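Local coordinates for putative regulatory protein (Streptomyces coelicolor A3, PDB 2PZ9) that probably binds DNA as a transcriptional regulator of the TetR family, at residues A[33-38]-A[65-70]; A[41-46]-A[75-80]; A[151-154]-A[158-161]. All coordinates share one frame; numbering follows the deposited sequence.

Contact 1: residues A[33-38]-A[65-70]; sequences QRIVAA and ERVYAY. With SO4 (sulfate ion), chain D; SO4 (sulfate ion), chain C.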
ATOM      1  N   GLN A  33     -26.900  12.408  -2.307  1.00 61.64           N
ATOM      2  CA  GLN A  33     -25.999  12.131  -1.176  1.00 60.91           C
ATOM      3  C   GLN A  33     -26.146  10.714  -0.695  1.00 60.39           C
ATOM      4  O   GLN A  33     -25.153  10.016  -0.492  1.00 60.42           O
ATOM      5  CB  GLN A  33     -26.266  13.051  -0.020  1.00 60.68           C
ATOM      6  CG  GLN A  33     -26.239  14.479  -0.386  1.00 62.23           C
ATOM      7  CD  GLN A  33     -26.687  15.339   0.770  1.00 65.04           C
ATOM      8  OE1 GLN A  33     -27.629  14.991   1.508  1.00 66.35           O
ATOM      9  NE2 GLN A  33     -26.017  16.470   0.947  1.00 65.25           N
ATOM     10  N   ARG A  34     -27.396  10.295  -0.527  1.00 60.09           N
ATOM     11  CA  ARG A  34     -27.704   8.952  -0.073  1.00 59.67           C
ATOM     12  C   ARG A  34     -27.150   7.873  -0.993  1.00 60.12           C
ATOM     13  O   ARG A  34     -26.616   6.886  -0.500  1.00 60.76           O
ATOM     14  CB  ARG A  34     -29.203   8.776   0.134  1.00 59.20           C
ATOM     15  CG  ARG A  34     -29.605   8.953   1.570  1.00 57.80           C
ATOM     16  CD  ARG A  34     -30.996   8.450   1.855  1.00 55.04           C
ATOM     17  NE  ARG A  34     -32.024   9.383   1.406  1.00 52.96           N
ATOM     18  CZ  ARG A  34     -32.725   9.240   0.285  1.00 52.06           C
ATOM     19  NH1 ARG A  34     -32.524   8.204  -0.525  1.00 51.05           N
ATOM     20  NH2 ARG A  34     -33.634  10.142  -0.030  1.00 50.96           N
ATOM     21  N   ILE A  35     -27.272   8.060  -2.310  1.00 60.04           N
ATOM     22  CA  ILE A  35     -26.645   7.166  -3.307  1.00 59.99           C
ATOM     23  C   ILE A  35     -25.121   7.161  -3.170  1.00 60.06           C
ATOM     24  O   ILE A  35     -24.471   6.127  -3.291  1.00 60.03           O
ATOM     25  CB  ILE A  35     -26.989   7.591  -4.777  1.00 60.11           C
ATOM     26  CG1 ILE A  35     -28.453   7.299  -5.124  1.00 59.89           C
ATOM     27  CG2 ILE A  35     -26.063   6.917  -5.780  1.00 59.25           C
ATOM     28  CD1 ILE A  35     -28.961   8.072  -6.349  1.00 59.55           C
ATOM     29  N   VAL A  36     -24.556   8.335  -2.949  1.00 60.25           N
ATOM     30  CA  VAL A  36     -23.113   8.468  -2.868  1.00 60.37           C
ATOM     31  C   VAL A  36     -22.603   7.785  -1.602  1.00 60.59           C
ATOM     32  O   VAL A  36     -21.685   6.978  -1.663  1.00 60.33           O
ATOM     33  CB  VAL A  36     -22.692   9.951  -2.913  1.00 60.43           C
ATOM     34  CG1 VAL A  36     -21.241  10.138  -2.394  1.00 60.30           C
ATOM     35  CG2 VAL A  36     -22.887  10.491  -4.317  1.00 58.42           C
ATOM     36  N   ALA A  37     -23.220   8.096  -0.462  1.00 60.87           N
ATOM     37  CA  ALA A  37     -22.841   7.473   0.810  1.00 60.75           C
ATOM     38  C   ALA A  37     -22.894   5.953   0.704  1.00 60.77           C
ATOM     39  O   ALA A  37     -21.979   5.265   1.148  1.00 61.11           O
ATOM     40  CB  ALA A  37     -23.732   7.955   1.926  1.00 60.35           C
ATOM     41  N   ALA A  38     -23.958   5.441   0.097  1.00 60.87           N
ATOM     42  CA  ALA A  38     -24.138   4.006  -0.075  1.00 61.46           C
ATOM     43  C   ALA A  38     -23.172   3.430  -1.099  1.00 61.88           C
ATOM     44  O   ALA A  38     -22.720   2.295  -0.954  1.00 62.59           O
ATOM     45  CB  ALA A  38     -25.594   3.669  -0.446  1.00 61.35           C
ATOM     46  N   GLU A  65     -33.352   2.564 -11.358  1.00 63.45           N
ATOM     47  CA  GLU A  65     -33.621   3.585 -12.380  1.00 63.96           C
ATOM     48  C   GLU A  65     -33.167   4.983 -11.937  1.00 63.67           C
ATOM     49  O   GLU A  65     -32.586   5.732 -12.731  1.00 63.87           O
ATOM     50  CB  GLU A  65     -35.082   3.598 -12.861  1.00 63.75           C
ATOM     51  CG  GLU A  65     -35.196   4.052 -14.351  1.00 65.12           C
ATOM     52  CD  GLU A  65     -36.605   4.529 -14.805  1.00 65.00           C
ATOM     53  OE1 GLU A  65     -37.459   4.786 -13.927  1.00 66.70           O
ATOM     54  OE2 GLU A  65     -36.849   4.661 -16.040  1.00 63.99           O
ATOM     55  N   ARG A  66     -33.407   5.311 -10.670  1.00 63.53           N
ATOM     56  CA  ARG A  66     -33.024   6.609 -10.108  1.00 63.51           C
ATOM     57  C   ARG A  66     -31.507   6.820 -10.124  1.00 63.02           C
ATOM     58  O   ARG A  66     -31.010   7.867 -10.568  1.00 62.88           O
ATOM     59  CB  ARG A  66     -33.531   6.727  -8.679  1.00 63.93           C
ATOM     60  CG  ARG A  66     -34.081   8.074  -8.339  1.00 65.52           C
ATOM     61  CD  ARG A  66     -35.604   8.015  -8.247  1.00 70.36           C
ATOM     62  NE  ARG A  66     -36.273   9.210  -8.784  1.00 74.25           N
ATOM     63  CZ  ARG A  66     -35.674  10.254  -9.378  1.00 75.15           C
ATOM     64  NH1 ARG A  66     -34.352  10.313  -9.527  1.00 75.44           N
ATOM     65  NH2 ARG A  66     -36.413  11.260  -9.823  1.00 75.11           N
ATOM     66  N   VAL A  67     -30.781   5.815  -9.636  1.00 62.26           N
ATOM     67  CA  VAL A  67     -29.328   5.846  -9.614  1.00 61.55           C
ATOM     68  C   VAL A  67     -28.801   6.232 -10.999  1.00 61.43           C
ATOM     69  O   VAL A  67     -28.007   7.174 -11.143  1.00 61.56           O
ATOM     70  CB  VAL A  67     -28.757   4.489  -9.155  1.00 61.48           C
ATOM     71  CG1 VAL A  67     -27.231   4.485  -9.202  1.00 60.99           C
ATOM     72  CG2 VAL A  67     -29.253   4.147  -7.741  1.00 60.76           C
ATOM     73  N   TYR A  68     -29.297   5.533 -12.013  1.00 60.65           N
ATOM     74  CA  TYR A  68     -28.883   5.750 -13.388  1.00 59.94           C
ATOM     75  C   TYR A  68     -29.355   7.065 -14.003  1.00 59.10           C
ATOM     76  O   TYR A  68     -28.960   7.401 -15.113  1.00 58.74           O
ATOM     77  CB  TYR A  68     -29.313   4.578 -14.273  1.00 60.38           C
ATOM     78  CG  TYR A  68     -28.646   3.244 -13.970  1.00 61.60           C
ATOM     79  CD1 TYR A  68     -27.243   3.114 -13.892  1.00 62.00           C
ATOM     80  CD2 TYR A  68     -29.418   2.095 -13.790  1.00 62.53           C
ATOM     81  CE1 TYR A  68     -26.641   1.869 -13.633  1.00 61.97           C
ATOM     82  CE2 TYR A  68     -28.821   0.851 -13.521  1.00 63.65           C
ATOM     83  CZ  TYR A  68     -27.439   0.742 -13.451  1.00 62.24           C
ATOM     84  OH  TYR A  68     -26.893  -0.502 -13.189  1.00 63.15           O
ATOM     85  N   ALA A  69     -30.206   7.807 -13.306  1.00 58.51           N
ATOM     86  CA  ALA A  69     -30.510   9.165 -13.749  1.00 57.85           C
ATOM     87  C   ALA A  69     -29.323  10.074 -13.389  1.00 57.68           C
ATOM     88  O   ALA A  69     -28.850  10.838 -14.229  1.00 58.02           O
ATOM     89  CB  ALA A  69     -31.795   9.668 -13.152  1.00 57.17           C
ATOM     90  N   TYR A  70     -28.815   9.966 -12.161  1.00 57.01           N
ATOM     91  CA  TYR A  70     -27.665  10.762 -11.757  1.00 56.56           C
ATOM     92  C   TYR A  70     -26.404  10.304 -12.463  1.00 56.51           C
ATOM     93  O   TYR A  70     -25.595  11.112 -12.907  1.00 56.63           O
ATOM     94  CB  TYR A  70     -27.450  10.693 -10.238  1.00 56.54           C
ATOM     95  CG  TYR A  70     -28.519  11.401  -9.435  1.00 56.16           C
ATOM     96  CD1 TYR A  70     -29.719  10.742  -9.103  1.00 56.07           C
ATOM     97  CD2 TYR A  70     -28.342  12.721  -9.012  1.00 53.68           C
ATOM     98  CE1 TYR A  70     -30.728  11.393  -8.383  1.00 55.88           C
ATOM     99  CE2 TYR A  70     -29.329  13.376  -8.289  1.00 55.23           C
ATOM    100  CZ  TYR A  70     -30.527  12.707  -7.978  1.00 56.31           C
ATOM    101  OH  TYR A  70     -31.522  13.339  -7.268  1.00 55.50           O
TER
HETATM  102  S   SO4 D 229     -34.992  12.247  -5.845  1.00136.48           S
HETATM  103  O1  SO4 D 229     -35.440  10.953  -5.311  1.00136.39           O
HETATM  104  O2  SO4 D 229     -34.820  13.244  -4.785  1.00136.09           O
HETATM  105  O3  SO4 D 229     -33.721  12.081  -6.545  1.00136.76           O
HETATM  106  O4  SO4 D 229     -35.989  12.723  -6.792  1.00136.38           O
HETATM  107  S   SO4 C 228     -22.548  15.703  -0.519  1.00137.22           S
HETATM  108  O1  SO4 C 228     -23.866  16.301  -0.698  1.00136.89           O
HETATM  109  O2  SO4 C 228     -21.550  16.451  -1.292  1.00137.20           O
HETATM  110  O3  SO4 C 228     -22.213  15.755   0.902  1.00136.64           O
HETATM  111  O4  SO4 C 228     -22.571  14.312  -0.993  1.00137.49           O
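The CD1 methyl of Ile35 touches both Val67 and Tyr70. Ile35 CD1 is 4.0 Å from Val67 CA and 3.9 Å from Tyr70 CD1. One carbon back along the same side chain, Ile35 CG1 is 4.2 Å from Val67 CG2. Ile35 carries CG1 anti to the carbonyl carbon (chi1 -71°), and chi2 of 162° stretches CD1 out toward helix 64-70. The isoleucine meets both partners at a slant, and CD1 reaches the Tyr70 ring obliquely. The contact is purely apolar at this point. The polar end of Tyr70 turns elsewhere. Tyr70 OH gives a 2.6 Å hydrogen bond to O3 of a sulfate ion, and that oxygen lies at the ring edge, in its plane. O4 of the same sulfate sits over one face of the Arg66 guanidinium, 3.4 Å from Arg66 NH2. The ion probably comes from the crystallisation liquor. On the other segment, Gln33 NE2 binds O1 of a second sulfate at 2.7 Å. Helix 64-70 lies in the predicted helix-turn-helix, and helix 32-50 packs against it here. Helix 53-59 adds Ala57 against Val67, and helix 74-92 adds His80 against Val36.

Contact 2: residues A[41-46]-A[75-80]; sequences EEFARH and EALYAH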
ATOM      1  N   GLU A  41     -19.685   2.826   0.571  1.00 63.20           N
ATOM      2  CA  GLU A  41     -19.602   1.678   1.453  1.00 62.82           C
ATOM      3  C   GLU A  41     -19.538   0.390   0.629  1.00 62.25           C
ATOM      4  O   GLU A  41     -18.814  -0.531   0.989  1.00 61.96           O
ATOM      5  CB  GLU A  41     -20.808   1.703   2.366  1.00 63.00           C
ATOM      6  CG  GLU A  41     -20.648   1.031   3.676  1.00 64.50           C
ATOM      7  CD  GLU A  41     -21.951   0.351   4.116  1.00 67.96           C
ATOM      8  OE1 GLU A  41     -21.894  -0.493   5.036  1.00 68.10           O
ATOM      9  OE2 GLU A  41     -23.036   0.639   3.532  1.00 69.79           O
ATOM     10  N   GLU A  42     -20.271   0.356  -0.488  1.00 61.86           N
ATOM     11  CA  GLU A  42     -20.247  -0.764  -1.454  1.00 61.78           C
ATOM     12  C   GLU A  42     -18.974  -0.897  -2.313  1.00 61.71           C
ATOM     13  O   GLU A  42     -18.562  -2.012  -2.646  1.00 62.03           O
ATOM     14  CB  GLU A  42     -21.458  -0.692  -2.387  1.00 62.10           C
ATOM     15  CG  GLU A  42     -21.529  -1.799  -3.463  1.00 62.28           C
ATOM     16  CD  GLU A  42     -22.069  -3.126  -2.940  1.00 62.75           C
ATOM     17  OE1 GLU A  42     -22.620  -3.161  -1.815  1.00 63.78           O
ATOM     18  OE2 GLU A  42     -21.947  -4.139  -3.663  1.00 62.44           O
ATOM     19  N   PHE A  43     -18.375   0.221  -2.709  1.00 61.54           N
ATOM     20  CA  PHE A  43     -17.095   0.179  -3.414  1.00 61.50           C
ATOM     21  C   PHE A  43     -15.932  -0.258  -2.517  1.00 60.88           C
ATOM     22  O   PHE A  43     -15.094  -1.038  -2.937  1.00 60.74           O
ATOM     23  CB  PHE A  43     -16.779   1.516  -4.097  1.00 61.90           C
ATOM     24  CG  PHE A  43     -17.663   1.826  -5.299  1.00 63.55           C
ATOM     25  CD1 PHE A  43     -18.060   0.812  -6.189  1.00 64.39           C
ATOM     26  CD2 PHE A  43     -18.071   3.140  -5.565  1.00 63.02           C
ATOM     27  CE1 PHE A  43     -18.872   1.109  -7.311  1.00 63.72           C
ATOM     28  CE2 PHE A  43     -18.875   3.436  -6.678  1.00 62.93           C
ATOM     29  CZ  PHE A  43     -19.273   2.414  -7.552  1.00 62.29           C
ATOM     30  N   ALA A  44     -15.888   0.228  -1.283  1.00 60.36           N
ATOM     31  CA  ALA A  44     -14.856  -0.200  -0.358  1.00 60.41           C
ATOM     32  C   ALA A  44     -14.906  -1.719  -0.123  1.00 60.59           C
ATOM     33  O   ALA A  44     -13.874  -2.374  -0.090  1.00 60.60           O
ATOM     34  CB  ALA A  44     -14.940   0.572   0.955  1.00 60.15           C
ATOM     35  N   ARG A  45     -16.108  -2.269   0.013  1.00 60.78           N
ATOM     36  CA  ARG A  45     -16.315  -3.702   0.195  1.00 60.75           C
ATOM     37  C   ARG A  45     -15.899  -4.544  -0.997  1.00 60.19           C
ATOM     38  O   ARG A  45     -15.094  -5.449  -0.877  1.00 59.96           O
ATOM     39  CB  ARG A  45     -17.791  -3.971   0.452  1.00 61.16           C
ATOM     40  CG  ARG A  45     -18.110  -4.518   1.811  1.00 63.68           C
ATOM     41  CD  ARG A  45     -19.612  -4.465   2.056  1.00 68.34           C
ATOM     42  NE  ARG A  45     -19.905  -4.293   3.478  1.00 71.72           N
ATOM     43  CZ  ARG A  45     -19.797  -3.139   4.142  1.00 73.56           C
ATOM     44  NH1 ARG A  45     -19.394  -2.024   3.524  1.00 75.16           N
ATOM     45  NH2 ARG A  45     -20.078  -3.097   5.440  1.00 73.53           N
ATOM     46  N   HIS A  46     -16.469  -4.252  -2.151  1.00 60.08           N
ATOM     47  CA  HIS A  46     -16.462  -5.225  -3.227  1.00 60.05           C
ATOM     48  C   HIS A  46     -15.662  -4.766  -4.430  1.00 60.43           C
ATOM     49  O   HIS A  46     -15.409  -5.546  -5.353  1.00 60.18           O
ATOM     50  CB  HIS A  46     -17.897  -5.534  -3.630  1.00 59.69           C
ATOM     51  CG  HIS A  46     -18.727  -6.125  -2.529  1.00 59.33           C
ATOM     52  ND1 HIS A  46     -19.735  -5.426  -1.897  1.00 59.21           N
ATOM     53  CD2 HIS A  46     -18.705  -7.351  -1.954  1.00 57.51           C
ATOM     54  CE1 HIS A  46     -20.297  -6.194  -0.980  1.00 57.01           C
ATOM     55  NE2 HIS A  46     -19.688  -7.364  -0.993  1.00 56.62           N
ATOM     56  N   GLU A  75     -19.539   2.422 -13.431  1.00 53.53           N
ATOM     57  CA  GLU A  75     -18.162   2.931 -13.482  1.00 53.82           C
ATOM     58  C   GLU A  75     -18.118   4.468 -13.351  1.00 52.61           C
ATOM     59  O   GLU A  75     -17.250   5.021 -12.669  1.00 52.39           O
ATOM     60  CB  GLU A  75     -17.417   2.416 -14.739  1.00 54.57           C
ATOM     61  CG  GLU A  75     -17.614   0.891 -15.056  1.00 58.19           C
ATOM     62  CD  GLU A  75     -18.907   0.584 -15.878  1.00 63.14           C
ATOM     63  OE1 GLU A  75     -19.079   1.170 -16.985  1.00 64.80           O
ATOM     64  OE2 GLU A  75     -19.744  -0.249 -15.427  1.00 64.63           O
ATOM     65  N   ALA A  76     -19.082   5.134 -13.981  1.00 51.16           N
ATOM     66  CA  ALA A  76     -19.290   6.565 -13.797  1.00 50.17           C
ATOM     67  C   ALA A  76     -19.547   6.920 -12.339  1.00 49.62           C
ATOM     68  O   ALA A  76     -19.028   7.908 -11.836  1.00 49.66           O
ATOM     69  CB  ALA A  76     -20.428   7.057 -14.684  1.00 49.70           C
ATOM     70  N   LEU A  77     -20.338   6.095 -11.665  1.00 49.41           N
ATOM     71  CA  LEU A  77     -20.637   6.283 -10.269  1.00 49.16           C
ATOM     72  C   LEU A  77     -19.366   6.179  -9.450  1.00 50.70           C
ATOM     73  O   LEU A  77     -19.076   7.078  -8.656  1.00 50.85           O
ATOM     74  CB  LEU A  77     -21.669   5.259  -9.809  1.00 49.07           C
ATOM     75  CG  LEU A  77     -22.113   5.202  -8.336  1.00 47.76           C
ATOM     76  CD1 LEU A  77     -22.549   6.544  -7.782  1.00 46.79           C
ATOM     77  CD2 LEU A  77     -23.211   4.191  -8.139  1.00 47.76           C
ATOM     78  N   TYR A  78     -18.600   5.098  -9.641  1.00 51.99           N
ATOM     79  CA  TYR A  78     -17.285   5.013  -9.006  1.00 53.48           C
ATOM     80  C   TYR A  78     -16.498   6.316  -9.208  1.00 53.83           C
ATOM     81  O   TYR A  78     -16.109   6.958  -8.223  1.00 54.21           O
ATOM     82  CB  TYR A  78     -16.454   3.801  -9.458  1.00 54.05           C
ATOM     83  CG  TYR A  78     -15.095   3.732  -8.740  1.00 55.79           C
ATOM     84  CD1 TYR A  78     -13.921   4.247  -9.334  1.00 55.57           C
ATOM     85  CD2 TYR A  78     -14.986   3.172  -7.452  1.00 57.11           C
ATOM     86  CE1 TYR A  78     -12.689   4.198  -8.675  1.00 55.25           C
ATOM     87  CE2 TYR A  78     -13.749   3.111  -6.779  1.00 55.66           C
ATOM     88  CZ  TYR A  78     -12.610   3.629  -7.393  1.00 56.54           C
ATOM     89  OH  TYR A  78     -11.392   3.580  -6.709  1.00 57.92           O
ATOM     90  N   ALA A  79     -16.298   6.715 -10.469  1.00 53.85           N
ATOM     91  CA  ALA A  79     -15.444   7.863 -10.789  1.00 54.08           C
ATOM     92  C   ALA A  79     -15.817   9.042  -9.914  1.00 54.23           C
ATOM     93  O   ALA A  79     -14.951   9.649  -9.272  1.00 53.63           O
ATOM     94  CB  ALA A  79     -15.533   8.231 -12.281  1.00 53.76           C
ATOM     95  N   HIS A  80     -17.127   9.311  -9.867  1.00 55.00           N
ATOM     96  CA  HIS A  80     -17.704  10.400  -9.078  1.00 55.34           C
ATOM     97  C   HIS A  80     -17.311  10.302  -7.606  1.00 55.83           C
ATOM     98  O   HIS A  80     -16.822  11.276  -7.004  1.00 55.80           O
ATOM     99  CB  HIS A  80     -19.214  10.396  -9.210  1.00 54.75           C
ATOM    100  CG  HIS A  80     -19.878  11.582  -8.586  1.00 55.42           C
ATOM    101  ND1 HIS A  80     -19.846  12.838  -9.153  1.00 56.39           N
ATOM    102  CD2 HIS A  80     -20.609  11.703  -7.450  1.00 56.15           C
ATOM    103  CE1 HIS A  80     -20.517  13.684  -8.389  1.00 56.36           C
ATOM    104  NE2 HIS A  80     -20.994  13.020  -7.350  1.00 55.98           N
TER
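Phe43 and Tyr78 form a T-shaped pair, with the edge of Tyr78 turned toward the face of Phe43. The ring centroids are 5.2 Å apart and the planes meet at 76°. Tyr78 CD2 does the touching, off-centre over the Phe43 face and 3.6 Å from Phe43 CD2. Tyr78 CB adds a CH-pi contact, 4.0 Å from the centroid of the Phe43 ring. The backbone sets CB over the ring. With CG anti to the backbone N (chi1 -179°), the Tyr78 ring is turned so that its CD2 edge meets the phenylalanine. Phe43 has CG anti to the carbonyl carbon instead (chi1 -70°), and its ring reaches across to helix 74-92. The CE2 corner of that ring also meets Leu77, with Phe43 CE2 at 4.0 Å from Leu77 CG. Leucine and tyrosine thus receive one ring from consecutive positions of the helix. On helix 32-50, Arg45 reaches back one turn along its own helix. Arg45 NH2 makes a salt bridge to Glu41 OE1 at 3.2 Å. Arg45 NH1 bonds Glu41 O at 3.0 Å, with that oxygen in the guanidinium plane but the donor well above the carbonyl plane. Around the rings, Leu120 of helix 115-127 packs on Phe43, and its backbone O accepts a hydrogen bond from Tyr78 OH. The chemistry implies an apolar join between helices 32-50 and 74-92, held by ring and methine packing, while the buried tyrosine hydroxyl is satisfied by a third helix.

Contact 3: residues A[151-154]-A[158-161]; sequences RDAQ and LLDP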
ATOM      1  N   ARG A 151      10.160  22.035  -3.552  1.00 59.62           N
ATOM      2  CA  ARG A 151      11.271  22.701  -4.229  1.00 60.30           C
ATOM      3  C   ARG A 151      11.537  24.008  -3.512  1.00 60.99           C
ATOM      4  O   ARG A 151      12.684  24.379  -3.281  1.00 60.93           O
ATOM      5  CB  ARG A 151      10.963  22.962  -5.707  1.00 60.21           C
ATOM      6  CG  ARG A 151      11.563  21.935  -6.667  1.00 60.48           C
ATOM      7  CD  ARG A 151      10.739  21.737  -7.947  1.00 60.31           C
ATOM      8  NE  ARG A 151      10.550  20.298  -8.193  1.00 61.00           N
ATOM      9  CZ  ARG A 151       9.584  19.737  -8.937  1.00 60.66           C
ATOM     10  NH1 ARG A 151       8.663  20.470  -9.566  1.00 59.61           N
ATOM     11  NH2 ARG A 151       9.534  18.411  -9.051  1.00 59.56           N
ATOM     12  N   ASP A 152      10.454  24.676  -3.120  1.00 61.95           N
ATOM     13  CA  ASP A 152      10.532  25.968  -2.437  1.00 62.85           C
ATOM     14  C   ASP A 152      11.114  25.851  -1.052  1.00 63.19           C
ATOM     15  O   ASP A 152      11.968  26.640  -0.680  1.00 63.55           O
ATOM     16  CB  ASP A 152       9.158  26.606  -2.342  1.00 62.84           C
ATOM     17  CG  ASP A 152       8.645  27.065  -3.681  1.00 64.23           C
ATOM     18  OD1 ASP A 152       9.471  27.164  -4.629  1.00 65.00           O
ATOM     19  OD2 ASP A 152       7.418  27.327  -3.786  1.00 64.73           O
ATOM     20  N   ALA A 153      10.634  24.872  -0.287  1.00 63.41           N
ATOM     21  CA  ALA A 153      11.182  24.594   1.034  1.00 63.36           C
ATOM     22  C   ALA A 153      12.702  24.461   0.982  1.00 63.27           C
ATOM     23  O   ALA A 153      13.401  24.995   1.836  1.00 63.01           O
ATOM     24  CB  ALA A 153      10.557  23.336   1.594  1.00 63.48           C
ATOM     25  N   GLN A 154      13.196  23.762  -0.040  1.00 63.51           N
ATOM     26  CA  GLN A 154      14.619  23.489  -0.189  1.00 63.74           C
ATOM     27  C   GLN A 154      15.373  24.769  -0.458  1.00 64.25           C
ATOM     28  O   GLN A 154      16.377  25.029   0.205  1.00 64.53           O
ATOM     29  CB  GLN A 154      14.862  22.468  -1.291  1.00 63.42           C
ATOM     30  CG  GLN A 154      14.377  21.091  -0.880  1.00 64.06           C
ATOM     31  CD  GLN A 154      14.673  20.000  -1.890  1.00 64.57           C
ATOM     32  OE1 GLN A 154      14.243  20.068  -3.040  1.00 64.44           O
ATOM     33  NE2 GLN A 154      15.383  18.962  -1.451  1.00 64.88           N
ATOM     34  N   LEU A 158      14.913  24.891   4.160  1.00 62.41           N
ATOM     35  CA  LEU A 158      14.037  24.343   5.173  1.00 62.20           C
ATOM     36  C   LEU A 158      13.959  22.839   5.095  1.00 61.96           C
ATOM     37  O   LEU A 158      13.327  22.201   5.932  1.00 62.40           O
ATOM     38  CB  LEU A 158      12.638  24.914   4.974  1.00 62.46           C
ATOM     39  CG  LEU A 158      12.019  25.625   6.172  1.00 63.35           C
ATOM     40  CD1 LEU A 158      12.956  26.728   6.791  1.00 63.59           C
ATOM     41  CD2 LEU A 158      10.692  26.196   5.726  1.00 63.80           C
ATOM     42  N   LEU A 159      14.589  22.279   4.071  1.00 61.38           N
ATOM     43  CA  LEU A 159      14.535  20.856   3.779  1.00 60.64           C
ATOM     44  C   LEU A 159      15.818  20.556   2.993  1.00 60.69           C
ATOM     45  O   LEU A 159      16.094  21.182   1.972  1.00 61.17           O
ATOM     46  CB  LEU A 159      13.270  20.547   2.970  1.00 60.07           C
ATOM     47  CG  LEU A 159      13.074  19.262   2.173  1.00 59.47           C
ATOM     48  CD1 LEU A 159      12.596  18.138   3.037  1.00 58.39           C
ATOM     49  CD2 LEU A 159      12.061  19.532   1.119  1.00 59.58           C
ATOM     50  N   ASP A 160      16.619  19.634   3.504  1.00 60.31           N
ATOM     51  CA  ASP A 160      17.891  19.281   2.909  1.00 60.08           C
ATOM     52  C   ASP A 160      17.838  19.291   1.367  1.00 59.41           C
ATOM     53  O   ASP A 160      17.024  18.575   0.775  1.00 59.34           O
ATOM     54  CB  ASP A 160      18.256  17.902   3.427  1.00 60.71           C
ATOM     55  CG  ASP A 160      19.705  17.568   3.245  1.00 62.60           C
ATOM     56  OD1 ASP A 160      20.301  17.955   2.205  1.00 65.04           O
ATOM     57  OD2 ASP A 160      20.237  16.885   4.155  1.00 64.93           O
ATOM     58  N   PRO A 161      18.708  20.098   0.711  1.00 58.72           N
ATOM     59  CA  PRO A 161      18.589  20.271  -0.747  1.00 58.13           C
ATOM     60  C   PRO A 161      19.012  19.029  -1.533  1.00 57.62           C
ATOM     61  O   PRO A 161      18.828  18.979  -2.754  1.00 57.49           O
ATOM     62  CB  PRO A 161      19.529  21.452  -1.042  1.00 57.88           C
ATOM     63  CG  PRO A 161      20.549  21.387   0.022  1.00 57.61           C
ATOM     64  CD  PRO A 161      19.835  20.881   1.259  1.00 58.60           C
TER
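The backbone turns back on itself at the end of helix 139-155, where Leu158 N bonds Ala153 O at 2.8 Å and CA atoms of Gln154 and Leu159 lie 4.8 Å apart. Gln154 carries most of the side-chain contact. Its CG is anti to the carbonyl carbon (chi1 -70°), and the chain runs extended beyond it (chi2 -176°). The amide thereby reaches along the loop. Gln154 NE2 gives Asp160 O a hydrogen bond of 2.8 Å, nearly in the amide plane and with an N-H...O angle of 152°. The same nitrogen also bonds Trp163 O. Lower down, Gln154 CG packs on Leu159 CD2, and Gln154 CA makes a CA-H...O contact of 3.5 Å with Leu159 O. The Ala153-Leu158 bond joins residues five apart, and Ala153 CB lies 4.3 Å from Leu158 CB. Both features are consistent with a Schellman motif at a helix C-terminus, here in the TetR-like C-terminal domain. An alanine in place of Gln154 removes the donor shared by the carbonyls of Asp160 and Trp163, and the loop would probably be less firmly tied to the helix. Leu159 CD2 is also 4.1 Å from Ala153 CB, and Phe213 packs on the same leucine. One turn back, Arg151 NH2 bonds Gln192 OE1 of the second subunit.

How the contacts relate
From the N terminus, helix 32-50 supplies the first segments of contacts 1 and 2. Contact 1 closes when the chain returns at 65-70, and contact 2 when it returns at 75-80. Their segments alternate, so the two loops cross. They also touch: Ile35 and Val67 of contact 1 both pack on Leu77 of contact 2. Together they tie helices 32-50, 64-70 and 74-92 into the probable DNA-binding domain. Contact 3 comes later in series and closes a short local turn between helix 139-155 and the following loop. It lies on the opposite side of the chain's centre, its centre about 38 Å from that of contact 2.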